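PDB 3NSM: chitooligosaccharidolytic beta-N-acetylglucosaminidase from Ostrinia furnacalis, which hydrolyses chitooligosaccharides, releasing one beta-N-acetylglucosamine unit at a time from the non-reducing end and preferring shorter chains. Local coordinates for residues 60-65 with 171-176; 5-10 with 28-33. All blocks are in the same frame, centred on the assembly; numbering follows the deposited sequence.

Contact 1: 60-65 with 171-176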
ATOM      1  N   ILE A  60      -9.250  -5.028  34.469  1.00 45.32           N
ATOM      2  CA  ILE A  60     -10.632  -5.063  34.020  1.00 45.37           C
ATOM      3  C   ILE A  60     -10.974  -6.445  33.492  1.00 45.59           C
ATOM      4  O   ILE A  60     -10.168  -7.055  32.788  1.00 45.76           O
ATOM      5  CB  ILE A  60     -10.847  -4.014  32.892  1.00 45.34           C
ATOM      6  CG1 ILE A  60     -10.653  -2.588  33.420  1.00 45.23           C
ATOM      7  CG2 ILE A  60     -12.186  -4.199  32.173  1.00 45.59           C
ATOM      8  CD1 ILE A  60     -11.366  -2.272  34.727  1.00 45.24           C
ATOM      9  N   ASN A  61     -12.164  -6.932  33.838  1.00 45.81           N
ATOM     10  CA  ASN A  61     -12.717  -8.146  33.240  1.00 46.10           C
ATOM     11  C   ASN A  61     -13.426  -7.801  31.929  1.00 46.54           C
ATOM     12  O   ASN A  61     -14.454  -7.115  31.922  1.00 46.37           O
ATOM     13  CB  ASN A  61     -13.676  -8.846  34.211  1.00 45.81           C
ATOM     14  CG  ASN A  61     -13.990 -10.290  33.810  1.00 45.95           C
ATOM     15  OD1 ASN A  61     -14.283 -11.120  34.668  1.00 46.86           O
ATOM     16  ND2 ASN A  61     -13.943 -10.589  32.519  1.00 45.57           N
ATOM     17  N   LEU A  62     -12.859  -8.285  30.826  1.00 47.19           N
ATOM     18  CA  LEU A  62     -13.352  -8.008  29.474  1.00 47.76           C
ATOM     19  C   LEU A  62     -14.819  -8.418  29.273  1.00 48.32           C
ATOM     20  O   LEU A  62     -15.547  -7.784  28.509  1.00 48.42           O
ATOM     21  CB  LEU A  62     -12.441  -8.694  28.448  1.00 47.49           C
ATOM     22  CG  LEU A  62     -12.509  -8.412  26.940  1.00 47.28           C
ATOM     23  CD1 LEU A  62     -13.365  -9.448  26.229  1.00 47.37           C
ATOM     24  CD2 LEU A  62     -12.945  -6.977  26.604  1.00 46.28           C
ATOM     25  N   ASN A  63     -15.239  -9.472  29.966  1.00 49.04           N
ATOM     26  CA  ASN A  63     -16.616  -9.959  29.900  1.00 49.73           C
ATOM     27  C   ASN A  63     -17.603  -9.205  30.793  1.00 50.01           C
ATOM     28  O   ASN A  63     -18.814  -9.383  30.668  1.00 50.25           O
ATOM     29  CB  ASN A  63     -16.654 -11.451  30.211  1.00 49.74           C
ATOM     30  CG  ASN A  63     -16.061 -12.287  29.104  1.00 50.71           C
ATOM     31  OD1 ASN A  63     -15.637 -11.763  28.069  1.00 52.39           O
ATOM     32  ND2 ASN A  63     -16.028 -13.598  29.306  1.00 51.62           N
ATOM     33  N   SER A  64     -17.083  -8.353  31.673  1.00 50.41           N
ATOM     34  CA  SER A  64     -17.905  -7.616  32.630  1.00 50.83           C
ATOM     35  C   SER A  64     -17.935  -6.114  32.329  1.00 51.28           C
ATOM     36  O   SER A  64     -17.803  -5.276  33.230  1.00 51.46           O
ATOM     37  CB  SER A  64     -17.418  -7.881  34.055  1.00 50.72           C
ATOM     38  OG  SER A  64     -17.433  -9.269  34.335  1.00 50.74           O
ATOM     39  N   ILE A  65     -18.097  -5.787  31.052  1.00 51.71           N
ATOM     40  CA  ILE A  65     -18.323  -4.414  30.630  1.00 52.08           C
ATOM     41  C   ILE A  65     -19.775  -4.327  30.179  1.00 52.53           C
ATOM     42  O   ILE A  65     -20.224  -5.091  29.319  1.00 52.40           O
ATOM     43  CB  ILE A  65     -17.364  -3.981  29.486  1.00 52.11           C
ATOM     44  CG1 ILE A  65     -15.902  -4.135  29.920  1.00 52.06           C
ATOM     45  CG2 ILE A  65     -17.651  -2.539  29.050  1.00 51.69           C
ATOM     46  CD1 ILE A  65     -14.913  -4.218  28.765  1.00 51.95           C
ATOM     47  N   ASP A 171      -0.597 -10.510  30.799  1.00 37.31           N
ATOM     48  CA  ASP A 171      -1.858 -10.857  30.119  1.00 37.30           C
ATOM     49  C   ASP A 171      -3.072 -10.252  30.838  1.00 37.06           C
ATOM     50  O   ASP A 171      -4.074 -10.927  31.060  1.00 36.97           O
ATOM     51  CB  ASP A 171      -2.018 -12.378  29.938  1.00 37.69           C
ATOM     52  CG  ASP A 171      -1.165 -12.933  28.807  1.00 39.40           C
ATOM     53  OD1 ASP A 171      -0.844 -12.181  27.858  1.00 40.58           O
ATOM     54  OD2 ASP A 171      -0.818 -14.135  28.864  1.00 42.01           O
ATOM     55  N   HIS A 172      -2.959  -8.978  31.208  1.00 36.72           N
ATOM     56  CA  HIS A 172      -4.041  -8.264  31.865  1.00 36.65           C
ATOM     57  C   HIS A 172      -4.564  -7.160  30.972  1.00 36.91           C
ATOM     58  O   HIS A 172      -3.783  -6.399  30.389  1.00 37.04           O
ATOM     59  CB  HIS A 172      -3.579  -7.625  33.184  1.00 36.56           C
ATOM     60  CG  HIS A 172      -3.245  -8.608  34.262  1.00 35.67           C
ATOM     61  ND1 HIS A 172      -2.566  -8.247  35.406  1.00 34.47           N
ATOM     62  CD2 HIS A 172      -3.484  -9.937  34.368  1.00 35.12           C
ATOM     63  CE1 HIS A 172      -2.408  -9.311  36.173  1.00 34.93           C
ATOM     64  NE2 HIS A 172      -2.954 -10.350  35.566  1.00 35.01           N
ATOM     65  N   LEU A 173      -5.885  -7.076  30.870  1.00 37.02           N
ATOM     66  CA  LEU A 173      -6.528  -5.916  30.278  1.00 37.28           C
ATOM     67  C   LEU A 173      -6.668  -4.840  31.350  1.00 37.49           C
ATOM     68  O   LEU A 173      -7.229  -5.082  32.421  1.00 37.47           O
ATOM     69  CB  LEU A 173      -7.890  -6.282  29.680  1.00 37.15           C
ATOM     70  CG  LEU A 173      -8.647  -5.173  28.941  1.00 37.28           C
ATOM     71  CD1 LEU A 173      -7.861  -4.650  27.739  1.00 37.14           C
ATOM     72  CD2 LEU A 173     -10.012  -5.681  28.512  1.00 37.36           C
ATOM     73  N   LEU A 174      -6.140  -3.659  31.057  1.00 37.72           N
ATOM     74  CA  LEU A 174      -6.142  -2.563  32.010  1.00 38.18           C
ATOM     75  C   LEU A 174      -6.924  -1.367  31.483  1.00 38.75           C
ATOM     76  O   LEU A 174      -7.264  -1.300  30.300  1.00 38.65           O
ATOM     77  CB  LEU A 174      -4.708  -2.149  32.371  1.00 38.13           C
ATOM     78  CG  LEU A 174      -3.704  -3.236  32.772  1.00 37.84           C
ATOM     79  CD1 LEU A 174      -2.327  -2.629  32.930  1.00 37.61           C
ATOM     80  CD2 LEU A 174      -4.125  -3.971  34.039  1.00 37.72           C
ATOM     81  N   MET A 175      -7.205  -0.427  32.382  1.00 39.40           N
ATOM     82  CA  MET A 175      -7.964   0.769  32.061  1.00 40.12           C
ATOM     83  C   MET A 175      -7.536   1.894  32.985  1.00 40.09           C
ATOM     84  O   MET A 175      -7.292   1.664  34.166  1.00 40.21           O
ATOM     85  CB  MET A 175      -9.456   0.500  32.245  1.00 40.01           C
ATOM     86  CG  MET A 175     -10.358   1.555  31.630  1.00 40.63           C
ATOM     87  SD  MET A 175     -11.970   1.656  32.428  1.00 41.11           S
ATOM     88  CE  MET A 175     -12.567  -0.003  32.263  1.00 39.16           C
ATOM     89  N   VAL A 176      -7.451   3.102  32.444  1.00 40.41           N
ATOM     90  CA  VAL A 176      -7.113   4.289  33.227  1.00 41.09           C
ATOM     91  C   VAL A 176      -8.151   4.515  34.335  1.00 41.83           C
ATOM     92  O   VAL A 176      -9.358   4.515  34.076  1.00 41.80           O
ATOM     93  CB  VAL A 176      -7.010   5.529  32.335  1.00 40.86           C
ATOM     94  CG1 VAL A 176      -6.447   6.693  33.115  1.00 40.45           C
ATOM     95  CG2 VAL A 176      -6.138   5.233  31.132  1.00 40.83           C
TER
HETATM   96  O   HOH W   1      -7.344  -8.656  32.832  1.00 48.34           O

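Contact 2: 5-10 with 28-33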
ATOM      1  N   TRP A   5      11.275  -7.872  28.389  1.00 33.38           N
ATOM      2  CA  TRP A   5      11.598  -6.474  28.661  1.00 32.49           C
ATOM      3  C   TRP A   5      10.529  -5.783  29.509  1.00 32.14           C
ATOM      4  O   TRP A   5       9.413  -6.281  29.638  1.00 31.65           O
ATOM      5  CB  TRP A   5      11.791  -5.705  27.351  1.00 32.29           C
ATOM      6  CG  TRP A   5      12.912  -6.238  26.503  1.00 32.21           C
ATOM      7  CD1 TRP A   5      12.801  -7.063  25.422  1.00 32.18           C
ATOM      8  CD2 TRP A   5      14.314  -5.989  26.677  1.00 31.87           C
ATOM      9  NE1 TRP A   5      14.049  -7.339  24.902  1.00 31.61           N
ATOM     10  CE2 TRP A   5      14.994  -6.691  25.652  1.00 31.57           C
ATOM     11  CE3 TRP A   5      15.062  -5.233  27.593  1.00 31.10           C
ATOM     12  CZ2 TRP A   5      16.390  -6.671  25.526  1.00 31.51           C
ATOM     13  CZ3 TRP A   5      16.455  -5.208  27.464  1.00 31.81           C
ATOM     14  CH2 TRP A   5      17.101  -5.927  26.434  1.00 31.80           C
ATOM     15  N   ARG A   6      10.901  -4.638  30.084  1.00 31.61           N
ATOM     16  CA  ARG A   6       9.979  -3.737  30.757  1.00 31.53           C
ATOM     17  C   ARG A   6      10.355  -2.317  30.345  1.00 31.48           C
ATOM     18  O   ARG A   6      11.451  -2.094  29.823  1.00 31.17           O
ATOM     19  CB  ARG A   6      10.062  -3.897  32.286  1.00 31.71           C
ATOM     20  CG  ARG A   6      11.332  -3.304  32.916  1.00 31.22           C
ATOM     21  CD  ARG A   6      11.384  -3.513  34.427  1.00 31.30           C
ATOM     22  NE  ARG A   6      12.659  -3.067  34.992  1.00 30.51           N
ATOM     23  CZ  ARG A   6      12.977  -1.796  35.239  1.00 30.39           C
ATOM     24  NH1 ARG A   6      12.116  -0.820  34.976  1.00 29.88           N
ATOM     25  NH2 ARG A   6      14.161  -1.497  35.757  1.00 30.86           N
ATOM     26  N   TRP A   7       9.458  -1.362  30.573  1.00 31.44           N
ATOM     27  CA  TRP A   7       9.716   0.026  30.194  1.00 31.84           C
ATOM     28  C   TRP A   7       9.571   0.981  31.376  1.00 33.12           C
ATOM     29  O   TRP A   7       8.735   0.769  32.247  1.00 33.26           O
ATOM     30  CB  TRP A   7       8.808   0.451  29.030  1.00 30.68           C
ATOM     31  CG  TRP A   7       9.204  -0.181  27.716  1.00 29.24           C
ATOM     32  CD1 TRP A   7       9.920   0.402  26.707  1.00 28.59           C
ATOM     33  CD2 TRP A   7       8.938  -1.522  27.296  1.00 27.54           C
ATOM     34  NE1 TRP A   7      10.099  -0.489  25.677  1.00 27.84           N
ATOM     35  CE2 TRP A   7       9.505  -1.679  26.011  1.00 27.97           C
ATOM     36  CE3 TRP A   7       8.264  -2.606  27.874  1.00 27.54           C
ATOM     37  CZ2 TRP A   7       9.430  -2.880  25.298  1.00 27.49           C
ATOM     38  CZ3 TRP A   7       8.183  -3.805  27.158  1.00 28.09           C
ATOM     39  CH2 TRP A   7       8.761  -3.927  25.882  1.00 28.59           C
ATOM     40  N   SER A   8      10.384   2.035  31.397  1.00 34.60           N
ATOM     41  CA  SER A   8      10.330   3.012  32.476  1.00 36.51           C
ATOM     42  C   SER A   8      10.378   4.432  31.930  1.00 37.40           C
ATOM     43  O   SER A   8      11.205   4.748  31.067  1.00 37.32           O
ATOM     44  CB  SER A   8      11.474   2.771  33.465  1.00 36.70           C
ATOM     45  OG  SER A   8      11.276   3.504  34.665  1.00 38.66           O
ATOM     46  N   CYS A   9       9.486   5.288  32.428  1.00 38.96           N
ATOM     47  CA  CYS A   9       9.411   6.663  31.942  1.00 39.66           C
ATOM     48  C   CYS A   9      10.565   7.509  32.450  1.00 40.36           C
ATOM     49  O   CYS A   9      10.842   7.557  33.651  1.00 40.36           O
ATOM     50  CB  CYS A   9       8.073   7.324  32.282  1.00 39.69           C
ATOM     51  SG  CYS A   9       7.910   8.968  31.522  1.00 40.68           S
ATOM     52  N   ASP A  10      11.226   8.178  31.514  1.00 41.27           N
ATOM     53  CA  ASP A  10      12.361   9.025  31.812  1.00 42.24           C
ATOM     54  C   ASP A  10      12.340  10.191  30.831  1.00 42.67           C
ATOM     55  O   ASP A  10      12.497   9.997  29.625  1.00 42.67           O
ATOM     56  CB  ASP A  10      13.657   8.214  31.691  1.00 42.47           C
ATOM     57  CG  ASP A  10      14.898   8.991  32.126  1.00 43.90           C
ATOM     58  OD1 ASP A  10      15.984   8.371  32.149  1.00 45.27           O
ATOM     59  OD2 ASP A  10      14.806  10.203  32.437  1.00 45.46           O
ATOM     60  N   LEU A  28       6.499  -2.375  34.213  1.00 35.94           N
ATOM     61  CA  LEU A  28       5.501  -1.773  33.332  1.00 35.67           C
ATOM     62  C   LEU A  28       5.633  -2.321  31.918  1.00 35.40           C
ATOM     63  O   LEU A  28       6.743  -2.412  31.381  1.00 35.24           O
ATOM     64  CB  LEU A  28       5.659  -0.252  33.275  1.00 35.87           C
ATOM     65  CG  LEU A  28       5.345   0.616  34.494  1.00 36.40           C
ATOM     66  CD1 LEU A  28       5.652   2.067  34.153  1.00 36.13           C
ATOM     67  CD2 LEU A  28       3.898   0.457  34.916  1.00 36.59           C
ATOM     68  N   SER A  29       4.501  -2.674  31.316  1.00 35.17           N
ATOM     69  CA  SER A  29       4.464  -3.034  29.902  1.00 34.90           C
ATOM     70  C   SER A  29       4.643  -1.764  29.075  1.00 34.65           C
ATOM     71  O   SER A  29       4.515  -0.651  29.602  1.00 34.60           O
ATOM     72  CB  SER A  29       3.151  -3.731  29.554  1.00 34.98           C
ATOM     73  OG  SER A  29       2.075  -2.816  29.617  1.00 35.11           O
ATOM     74  N   LEU A  30       4.949  -1.927  27.790  1.00 34.45           N
ATOM     75  CA  LEU A  30       5.226  -0.782  26.917  1.00 34.09           C
ATOM     76  C   LEU A  30       4.065   0.224  26.840  1.00 34.21           C
ATOM     77  O   LEU A  30       4.274   1.425  27.033  1.00 33.49           O
ATOM     78  CB  LEU A  30       5.625  -1.251  25.512  1.00 33.80           C
ATOM     79  CG  LEU A  30       5.851  -0.158  24.461  1.00 33.11           C
ATOM     80  CD1 LEU A  30       6.990   0.785  24.855  1.00 31.38           C
ATOM     81  CD2 LEU A  30       6.105  -0.779  23.104  1.00 32.63           C
ATOM     82  N   GLU A  31       2.858  -0.271  26.556  1.00 34.46           N
ATOM     83  CA  GLU A  31       1.672   0.593  26.440  1.00 35.75           C
ATOM     84  C   GLU A  31       1.269   1.238  27.769  1.00 35.24           C
ATOM     85  O   GLU A  31       0.823   2.387  27.789  1.00 35.25           O
ATOM     86  CB  GLU A  31       0.488  -0.170  25.837  1.00 35.60           C
ATOM     87  CG  GLU A  31       0.474  -0.193  24.308  1.00 37.16           C
ATOM     88  CD  GLU A  31      -0.618  -1.097  23.724  1.00 38.27           C
ATOM     89  OE1 GLU A  31      -0.354  -1.706  22.662  1.00 40.41           O
ATOM     90  OE2 GLU A  31      -1.729  -1.215  24.323  1.00 41.63           O
ATOM     91  N   ALA A  32       1.434   0.495  28.865  1.00 35.27           N
ATOM     92  CA  ALA A  32       1.154   1.010  30.210  1.00 35.40           C
ATOM     93  C   ALA A  32       2.093   2.149  30.573  1.00 35.40           C
ATOM     94  O   ALA A  32       1.663   3.136  31.164  1.00 35.58           O
ATOM     95  CB  ALA A  32       1.230  -0.099  31.248  1.00 35.42           C
ATOM     96  N   CYS A  33       3.367   2.022  30.207  1.00 35.39           N
ATOM     97  CA  CYS A  33       4.320   3.110  30.404  1.00 35.19           C
ATOM     98  C   CYS A  33       3.934   4.310  29.550  1.00 35.00           C
ATOM     99  O   CYS A  33       3.975   5.455  30.016  1.00 35.01           O
ATOM    100  CB  CYS A  33       5.753   2.665  30.081  1.00 35.28           C
ATOM    101  SG  CYS A  33       6.992   4.021  30.066  1.00 35.99           S
TER
HETATM  102  O   HOH W   2       8.989  -1.124  34.328  1.00 30.43           O

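Contact 1: 60-65 with 171-176
Ile60 lays its CG1 branch over the bent end of Met175, with CG1 3.4 Å from Met175 CE, closer than carbon atoms usually pack. The same CG1 meets Met175 CB at 3.5 Å, which places it in the crook of the thioether chain. A turn at the last torsion (chi3 -57°) makes that crook by folding the methyl back toward Ile60, whose CD1 touches it as well.

On the same face of the sheet, Leu173 reaches Leu62 with one methyl: Leu173 CD2 lies 3.7 Å from Leu62 CD2 and 3.9 Å from Leu62 CB. Because CG of Leu173 stands opposite its own backbone N (chi1 -176°), the branch extends to the place where the chain turns after Asn61.

In the backbone layer beside these apolar pairs, Ile60 N donates to Leu173 O, 2.9 Å away with an N-H...O angle of 159°. Ile60 O and Leu173 N stand 4.7 Å apart, too far for the return bond, so the strands diverge here; a water accepts from Leu173 N (2.9 Å) and lies 3.2 Å from Ile60 O, to which it may donate. A type I turn from Asn61 to Ser64 follows, closed by Ser64 N on Asn61 O.

Segment 60-65 belongs to the beta-acetyl hexosaminidase-like region, whose mixed sheet is separate from the catalytic barrel; the annotated sites lie elsewhere. There strand 57-69 pairs antiparallel with strand 172-183 and parallel with strand 105-113, whose Val107 packs on Ile60 and Met175; strand 164-167 borders Leu174, and helix 86-91 covers Leu62 through Val90.

Contact 2: 5-10 with 28-33
Leu30 fills one face of the Trp7 indole: its CD1 sits 3.5 Å from the centroid of the five-membered ring and only 12° off the normal, a CH-pi contact, while CB lies 3.7 Å above the plane, over the six-membered ring. With Leu30 CG opposite its backbone N (chi1 176°), CD1 is carried to the pyrrole part. Leu30 N adds a contact at the rim of the six-membered ring, 3.4 Å from Trp7 CE3. The ring thus rests as a flat plate on the first helical turn.

That turn is N-capped by Ser29, whose OG accepts a weak bond from Ala32 N. Together the strand and helix form a small disulfide-braced unit: Cys33 is bonded to Cys14 and Cys9 to Cys37, so helix 30-37 is tied to strand 5-10 and to strand 13-18.

Cys33 packs against the strand beside the indole, CB meeting Trp7 CB at 3.9 Å and SG lying 3.7 Å from Cys9 N. Leu28 caps the outer end of the Trp7 carbonyl, its CB 3.4 Å from Trp7 O, while its own O sits at the edge of the indole, in plane. Trp7 N donates to Leu28 O at 3.0 Å, with an N-H...O angle of 162°, and a water bridges Leu28 N, Trp7 O and Arg6 NH1. The indole NE1 is held by Gln565 O, while Tyr564 of helix 561-565 packs on Leu30.

Contact 1 is buried and joins two strands of one mixed sheet, whereas contact 2 is partly buried, with Leu28 and Cys9 exposed, and sets a strand against the start of a helix. They share no element, yet strand 164-167 touches both: Val165 meets Leu174 of contact 1 and Glu31 of 28-33. Their centres lie 19 Å apart. Each has one backbone hydrogen bond and one water between its segments, but the remaining chemistry differs: aliphatic and thioether groups in contact 1, an indole face and disulfide cysteines in contact 2. Strand 5-10 also reaches the dimer partner: Trp5 NE1 donates to the carbonyl O of Phe244 of the second subunit, though Trp5 takes no part in contact 2.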